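Local coordinates for protein elongation factor G (Thermus thermophilus, PDB 2DY1) that binds GTP and a magnesium ion and, like other elongation factors of its family, probably hydrolyses GTP to drive translocation during protein synthesis, at residues P283-V291 / L356-Q364. Residues are numbered along the deposited sequence; the frame is centred on the assembly and turned at random.
Sequences PPLAKVFKV and LHRGMVLWQ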
# COMPACT_ATOMS: atom_id res chain seq x y z
N PRO A 283 15.73 -26.72 5.11
CA PRO A 283 14.89 -26.59 6.30
C PRO A 283 13.74 -25.64 6.07
O PRO A 283 13.82 -24.75 5.23
CB PRO A 283 15.84 -26.02 7.36
CG PRO A 283 17.22 -26.13 6.76
CD PRO A 283 17.00 -26.00 5.29
N PRO A 284 12.65 -25.83 6.82
CA PRO A 284 11.46 -24.99 6.72
C PRO A 284 11.79 -23.49 6.78
O PRO A 284 12.62 -23.04 7.59
CB PRO A 284 10.63 -25.44 7.91
CG PRO A 284 10.89 -26.91 7.93
CD PRO A 284 12.39 -26.99 7.70
N LEU A 285 11.17 -22.73 5.88
CA LEU A 285 11.33 -21.27 5.82
C LEU A 285 9.95 -20.81 5.42
O LEU A 285 9.40 -21.29 4.44
CB LEU A 285 12.34 -20.84 4.76
CG LEU A 285 12.41 -19.31 4.54
CD1 LEU A 285 12.86 -18.59 5.82
CD2 LEU A 285 13.36 -19.02 3.39
N ALA A 286 9.38 -19.92 6.23
CA ALA A 286 8.02 -19.43 5.99
C ALA A 286 7.88 -17.98 6.43
O ALA A 286 8.74 -17.42 7.11
CB ALA A 286 7.02 -20.28 6.76
N LYS A 287 6.77 -17.37 6.05
CA LYS A 287 6.53 -15.99 6.44
C LYS A 287 5.03 -15.74 6.55
O LYS A 287 4.26 -16.30 5.77
CB LYS A 287 7.13 -15.06 5.38
CG LYS A 287 6.96 -13.60 5.68
CD LYS A 287 7.81 -12.74 4.74
CE LYS A 287 7.63 -11.28 5.05
NZ LYS A 287 8.54 -10.43 4.23
N VAL A 288 4.63 -14.91 7.51
CA VAL A 288 3.21 -14.55 7.66
C VAL A 288 3.06 -13.37 6.68
O VAL A 288 3.60 -12.30 6.92
CB VAL A 288 2.92 -14.05 9.09
CG1 VAL A 288 1.49 -13.54 9.20
CG2 VAL A 288 3.14 -15.19 10.10
N PHE A 289 2.33 -13.59 5.58
CA PHE A 289 2.20 -12.52 4.58
C PHE A 289 0.97 -11.66 4.78
O PHE A 289 0.87 -10.59 4.21
CB PHE A 289 2.27 -13.07 3.14
CG PHE A 289 1.08 -13.88 2.73
CD1 PHE A 289 0.02 -13.28 2.03
CD2 PHE A 289 1.03 -15.25 2.99
CE1 PHE A 289 -1.08 -14.08 1.59
CE2 PHE A 289 -0.03 -16.04 2.57
CZ PHE A 289 -1.09 -15.45 1.86
N LYS A 290 0.01 -12.18 5.54
CA LYS A 290 -1.19 -11.38 5.86
C LYS A 290 -1.88 -11.96 7.07
O LYS A 290 -1.65 -13.12 7.46
CB LYS A 290 -2.19 -11.32 4.69
CG LYS A 290 -2.88 -12.63 4.39
CD LYS A 290 -4.09 -12.48 3.45
CE LYS A 290 -5.32 -12.01 4.25
NZ LYS A 290 -6.42 -11.49 3.36
N VAL A 291 -2.79 -11.16 7.62
CA VAL A 291 -3.53 -11.56 8.80
C VAL A 291 -4.98 -11.14 8.65
O VAL A 291 -5.26 -10.09 8.06
CB VAL A 291 -2.96 -10.83 10.05
CG1 VAL A 291 -3.92 -10.98 11.23
CG2 VAL A 291 -1.58 -11.41 10.42
N LEU A 356 0.95 -13.93 16.15
CA LEU A 356 1.63 -13.96 14.84
C LEU A 356 1.21 -12.75 14.03
O LEU A 356 0.03 -12.58 13.72
CB LEU A 356 1.25 -15.24 14.07
CG LEU A 356 1.70 -16.56 14.71
CD1 LEU A 356 1.22 -17.75 13.88
CD2 LEU A 356 3.23 -16.55 14.82
N HIS A 357 2.18 -11.92 13.66
CA HIS A 357 1.91 -10.68 12.94
C HIS A 357 2.40 -10.66 11.52
O HIS A 357 3.32 -11.39 11.15
CB HIS A 357 2.56 -9.54 13.72
CG HIS A 357 2.25 -9.56 15.18
ND1 HIS A 357 0.98 -9.38 15.69
CD2 HIS A 357 3.05 -9.77 16.25
CE1 HIS A 357 1.01 -9.47 17.00
NE2 HIS A 357 2.26 -9.71 17.38
N ARG A 358 1.81 -9.79 10.71
CA ARG A 358 2.21 -9.68 9.32
C ARG A 358 3.72 -9.39 9.25
O ARG A 358 4.22 -8.54 9.99
CB ARG A 358 1.46 -8.53 8.64
CG ARG A 358 1.72 -8.38 7.13
CD ARG A 358 0.94 -7.18 6.56
NE ARG A 358 1.02 -7.06 5.10
CZ ARG A 358 2.07 -6.58 4.43
NH1 ARG A 358 3.16 -6.16 5.06
NH2 ARG A 358 2.03 -6.54 3.10
N GLY A 359 4.42 -10.10 8.36
CA GLY A 359 5.84 -9.89 8.15
C GLY A 359 6.77 -10.77 8.96
O GLY A 359 7.99 -10.77 8.74
N MET A 360 6.21 -11.52 9.89
CA MET A 360 6.98 -12.40 10.76
C MET A 360 7.55 -13.58 9.98
O MET A 360 6.84 -14.27 9.24
CB MET A 360 6.05 -12.90 11.87
CG MET A 360 6.71 -13.49 13.08
SD MET A 360 5.42 -13.66 14.32
CE MET A 360 5.16 -12.20 14.69
N VAL A 361 8.85 -13.83 10.16
CA VAL A 361 9.52 -14.94 9.49
C VAL A 361 9.57 -16.13 10.44
O VAL A 361 9.71 -15.97 11.66
CB VAL A 361 10.95 -14.51 9.09
CG1 VAL A 361 11.64 -15.64 8.30
CG2 VAL A 361 10.88 -13.22 8.24
N LEU A 362 9.39 -17.33 9.89
CA LEU A 362 9.41 -18.55 10.69
C LEU A 362 10.40 -19.50 10.05
O LEU A 362 10.52 -19.56 8.83
CB LEU A 362 8.02 -19.18 10.73
CG LEU A 362 6.93 -18.18 11.13
CD1 LEU A 362 5.58 -18.66 10.62
CD2 LEU A 362 6.92 -18.01 12.61
N TRP A 363 11.11 -20.28 10.86
CA TRP A 363 12.11 -21.15 10.28
C TRP A 363 12.48 -22.30 11.20
O TRP A 363 12.07 -22.34 12.35
CB TRP A 363 13.40 -20.35 10.03
CG TRP A 363 14.08 -19.86 11.31
CD1 TRP A 363 15.06 -20.51 12.03
CD2 TRP A 363 13.79 -18.66 12.05
NE1 TRP A 363 15.39 -19.79 13.16
CE2 TRP A 363 14.62 -18.66 13.20
CE3 TRP A 363 12.90 -17.60 11.86
CZ2 TRP A 363 14.60 -17.62 14.15
CZ3 TRP A 363 12.87 -16.56 12.81
CH2 TRP A 363 13.72 -16.58 13.93
N GLN A 364 13.29 -23.20 10.66
CA GLN A 364 13.90 -24.26 11.45
C GLN A 364 15.38 -24.13 11.09
O GLN A 364 15.72 -23.67 10.00
CB GLN A 364 13.37 -25.65 11.10
CG GLN A 364 12.03 -25.91 11.73
CD GLN A 364 11.58 -27.34 11.53
OE1 GLN A 364 12.27 -28.14 10.89
NE2 GLN A 364 10.41 -27.66 12.06
O HOH W 1 -0.49 -8.60 3.01
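With CG anti to the carbonyl carbon (chi1 -79°) and the chain extended beyond it, Gln-364 crosses the Pro-284 ring obliquely, OE1 coming 3.4 Å from Pro-284 CD. Val-288 has CG1 anti to its backbone N (chi1 174°), which sets that methyl 3.4 Å from His-357 O and leaves CG2 against Met-360 CB and the CD1 methyl of Leu-362. Between these two contacts the backbones run antiparallel. Ala-286 and Leu-362 form the hydrogen-bonded pair, bonded in both directions; the Leu-362 N to Ala-286 O bond is nearly straight at the hydrogen, yet its donor stands above the carbonyl plane. Beyond Lys-287 and Val-361 the pairing meets the type II turn from His-357 to Met-360: Val-288 N donates to Met-360 O (2.9 Å), and Gly-359 N returns a bond to Val-288 O (2.8 Å). At the same end one water is hydrogen-bonded to Phe-289 O and accepts from Arg-358 NE, bridging the segments. Replacing Gln-364 with an alanine would probably uncover the part of the Pro-284 ring that the side chain now covers and leave Ser-315 O without its NE2 donor. The pair belongs to the beta-barrel domain 2 of translational GTPases, tied to the GTP-binding domain by Arg-358 NH2, bonded to Gly-89 O, and by Lys-287 NZ, which bonds Pro-374 O and forms a salt bridge with Glu-96 of helix 88-97. Strand 361-363 edges a four-stranded antiparallel sheet beside strand 285-294, whose other neighbour is strand 298-307; Leu-362 and Val-288 pack on Leu-303 of that strand, and Leu-362 also meets Leu-316 of strand 314-316.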